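Local atomic coordinates of condensin complex subunit 3 (Schizosaccharomyces pombe, PDB entry 5OQR), a protein that serves as a HEAT-repeat regulatory subunit of condensin, the complex required to convert interphase chromatin into condensed, mitotic-like chromosomes. Residues Val200-Arg205 with Glu240-Ala245. Numbering follows the deposited sequence.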
ATOM      1  N   VAL A 200      -4.231   8.970   2.792  1.00 66.14           N
ATOM      2  CA  VAL A 200      -5.378   8.218   2.292  1.00 69.34           C
ATOM      3  C   VAL A 200      -5.953   8.895   1.058  1.00 69.83           C
ATOM      4  O   VAL A 200      -6.547   8.234   0.197  1.00 66.88           O
ATOM      5  CB  VAL A 200      -6.462   8.056   3.375  1.00 82.96           C
ATOM      6  CG1 VAL A 200      -7.457   6.985   2.965  1.00 85.30           C
ATOM      7  CG2 VAL A 200      -5.855   7.728   4.717  1.00 93.63           C
ATOM      8  N   ASP A 201      -5.798  10.211   0.953  1.00 65.20           N
ATOM      9  CA  ASP A 201      -6.342  10.970  -0.162  1.00 66.79           C
ATOM     10  C   ASP A 201      -5.313  11.045  -1.283  1.00 63.42           C
ATOM     11  O   ASP A 201      -4.154  11.401  -1.049  1.00 60.28           O
ATOM     12  CB  ASP A 201      -6.741  12.374   0.291  1.00 73.31           C
ATOM     13  CG  ASP A 201      -7.295  13.214  -0.839  1.00 74.89           C
ATOM     14  OD1 ASP A 201      -6.499  13.910  -1.499  1.00 76.05           O
ATOM     15  OD2 ASP A 201      -8.522  13.177  -1.071  1.00 77.04           O
ATOM     16  N   ALA A 202      -5.745  10.707  -2.499  1.00 57.79           N
ATOM     17  CA  ALA A 202      -4.829  10.694  -3.633  1.00 50.49           C
ATOM     18  C   ALA A 202      -4.253  12.079  -3.900  1.00 55.54           C
ATOM     19  O   ALA A 202      -3.062  12.214  -4.201  1.00 52.09           O
ATOM     20  CB  ALA A 202      -5.545  10.166  -4.876  1.00 60.11           C
ATOM     21  N   ALA A 203      -5.082  13.120  -3.798  1.00 60.65           N
ATOM     22  CA  ALA A 203      -4.602  14.468  -4.082  1.00 64.44           C
ATOM     23  C   ALA A 203      -3.481  14.863  -3.132  1.00 55.78           C
ATOM     24  O   ALA A 203      -2.516  15.521  -3.539  1.00 58.91           O
ATOM     25  CB  ALA A 203      -5.754  15.470  -4.003  1.00 72.96           C
ATOM     26  N   ASN A 204      -3.584  14.470  -1.862  1.00 52.55           N
ATOM     27  CA  ASN A 204      -2.519  14.775  -0.913  1.00 60.72           C
ATOM     28  C   ASN A 204      -1.234  14.047  -1.280  1.00 51.88           C
ATOM     29  O   ASN A 204      -0.145  14.630  -1.221  1.00 48.61           O
ATOM     30  CB  ASN A 204      -2.954  14.408   0.504  1.00 73.41           C
ATOM     31  CG  ASN A 204      -4.174  15.180   0.954  1.00 68.33           C
ATOM     32  OD1 ASN A 204      -5.102  15.406   0.177  1.00 76.81           O
ATOM     33  ND2 ASN A 204      -4.178  15.600   2.213  1.00 74.32           N
ATOM     34  N   ARG A 205      -1.339  12.772  -1.657  1.00 56.46           N
ATOM     35  CA  ARG A 205      -0.169  12.036  -2.122  1.00 49.32           C
ATOM     36  C   ARG A 205       0.457  12.722  -3.328  1.00 43.42           C
ATOM     37  O   ARG A 205       1.667  12.964  -3.363  1.00 39.69           O
ATOM     38  CB  ARG A 205      -0.559  10.601  -2.468  1.00 47.75           C
ATOM     39  CG  ARG A 205      -0.748   9.702  -1.265  1.00 47.85           C
ATOM     40  CD  ARG A 205      -1.047   8.275  -1.681  1.00 45.55           C
ATOM     41  NE  ARG A 205      -2.462   7.942  -1.505  1.00 48.67           N
ATOM     42  CZ  ARG A 205      -3.267   7.454  -2.445  1.00 48.93           C
ATOM     43  NH1 ARG A 205      -4.534   7.192  -2.150  1.00 58.23           N
ATOM     44  NH2 ARG A 205      -2.825   7.207  -3.669  1.00 45.21           N
ATOM     45  N   GLU A 240      -3.665   6.477 -10.616  1.00 50.82           N
ATOM     46  CA  GLU A 240      -2.992   6.777 -11.875  1.00 48.53           C
ATOM     47  C   GLU A 240      -2.338   8.154 -11.857  1.00 48.74           C
ATOM     48  O   GLU A 240      -1.295   8.351 -12.489  1.00 53.64           O
ATOM     49  CB  GLU A 240      -3.995   6.682 -13.025  1.00 54.82           C
ATOM     50  CG  GLU A 240      -3.371   6.620 -14.406  1.00 61.20           C
ATOM     51  CD  GLU A 240      -4.410   6.458 -15.504  1.00 75.22           C
ATOM     52  OE1 GLU A 240      -5.577   6.157 -15.178  1.00 78.24           O
ATOM     53  OE2 GLU A 240      -4.063   6.634 -16.691  1.00 68.04           O
ATOM     54  N   SER A 241      -2.927   9.115 -11.144  1.00 49.45           N
ATOM     55  CA  SER A 241      -2.397  10.476 -11.148  1.00 43.02           C
ATOM     56  C   SER A 241      -1.191  10.620 -10.228  1.00 37.02           C
ATOM     57  O   SER A 241      -0.201  11.259 -10.600  1.00 38.31           O
ATOM     58  CB  SER A 241      -3.486  11.467 -10.741  1.00 43.64           C
ATOM     59  OG  SER A 241      -4.382  11.699 -11.809  1.00 52.05           O
ATOM     60  N   VAL A 242      -1.260  10.060  -9.020  1.00 39.91           N
ATOM     61  CA  VAL A 242      -0.117  10.113  -8.114  1.00 40.59           C
ATOM     62  C   VAL A 242       1.081   9.426  -8.754  1.00 42.73           C
ATOM     63  O   VAL A 242       2.208   9.934  -8.723  1.00 38.90           O
ATOM     64  CB  VAL A 242      -0.466   9.471  -6.758  1.00 43.58           C
ATOM     65  CG1 VAL A 242       0.681   9.650  -5.779  1.00 40.71           C
ATOM     66  CG2 VAL A 242      -1.755  10.055  -6.187  1.00 45.41           C
ATOM     67  N   GLU A 243       0.848   8.255  -9.344  1.00 46.29           N
ATOM     68  CA  GLU A 243       1.925   7.521  -9.994  1.00 41.61           C
ATOM     69  C   GLU A 243       2.526   8.333 -11.135  1.00 40.99           C
ATOM     70  O   GLU A 243       3.738   8.287 -11.370  1.00 37.82           O
ATOM     71  CB  GLU A 243       1.393   6.179 -10.495  1.00 50.78           C
ATOM     72  CG  GLU A 243       2.466   5.202 -10.917  1.00 63.81           C
ATOM     73  CD  GLU A 243       2.684   5.201 -12.413  1.00 70.92           C
ATOM     74  OE1 GLU A 243       1.759   4.794 -13.146  1.00 86.48           O
ATOM     75  OE2 GLU A 243       3.772   5.620 -12.857  1.00 69.31           O
ATOM     76  N   LYS A 244       1.692   9.093 -11.848  1.00 44.21           N
ATOM     77  CA  LYS A 244       2.189   9.920 -12.943  1.00 37.94           C
ATOM     78  C   LYS A 244       3.011  11.089 -12.419  1.00 35.83           C
ATOM     79  O   LYS A 244       4.009  11.479 -13.035  1.00 36.07           O
ATOM     80  CB  LYS A 244       1.020  10.431 -13.782  1.00 39.03           C
ATOM     81  CG  LYS A 244       1.250  10.383 -15.277  1.00 38.39           C
ATOM     82  CD  LYS A 244       2.463  11.181 -15.703  1.00 42.58           C
ATOM     83  CE  LYS A 244       2.547  11.262 -17.218  1.00 42.03           C
ATOM     84  NZ  LYS A 244       3.827  11.853 -17.686  1.00 39.47           N
ATOM     85  N   ALA A 245       2.605  11.667 -11.287  1.00 37.81           N
ATOM     86  CA  ALA A 245       3.338  12.796 -10.725  1.00 38.43           C
ATOM     87  C   ALA A 245       4.711  12.366 -10.228  1.00 35.97           C
ATOM     88  O   ALA A 245       5.683  13.117 -10.351  1.00 35.87           O
ATOM     89  CB  ALA A 245       2.533  13.430  -9.591  1.00 41.70           C
TER
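The guanidinium of R205 carries A202 CA over the centre of one face, 3.7 Å above the plane, while V242 CG2 approaches the group obliquely, 3.9 Å from R205 NH2. This is helix-to-helix packing in a HEAT-repeat solenoid: the first turn of helix 202-212 rests against the start of helix 240-257, which belongs to HEAT 5. V242 carries the contact from its side. Its CG1 stands anti to the backbone N (chi1 -175°) and meets R205 CB at 3.7 Å; its CG2, beside the backbone N, lies 4.0 Å from A202 CB. The side chains of R205 and V242 cross at about a right angle, and no hydrogen bond links the two segments directly; the direct touch is van der Waals contact, and the polar link lies just outside the segments.

The polar end of R205 is tied down at all three nitrogens. The chain bends at chi3 (-104°), which turns the guanidinium back along its own helix start. There NE donates to D199 O, and NH2 forms a salt bridge with D237, in the loop that leads into helix 240-257. Replacing R205 by alanine would remove the guanidinium, and is likely to cost D237 this salt bridge and leave the carbonyls of D199 and V200 without these donors, so that the loop before helix 202-212 loses its tie to the one before helix 240-257. D201 caps helix 202-212, its OD1 accepting from N204 N at 3.0 Å through the anti lone pair. The bond from R205 NH1 to V200 O measures 3.3 Å, nearly in the guanidinium plane but with the donor well above the carbonyl plane.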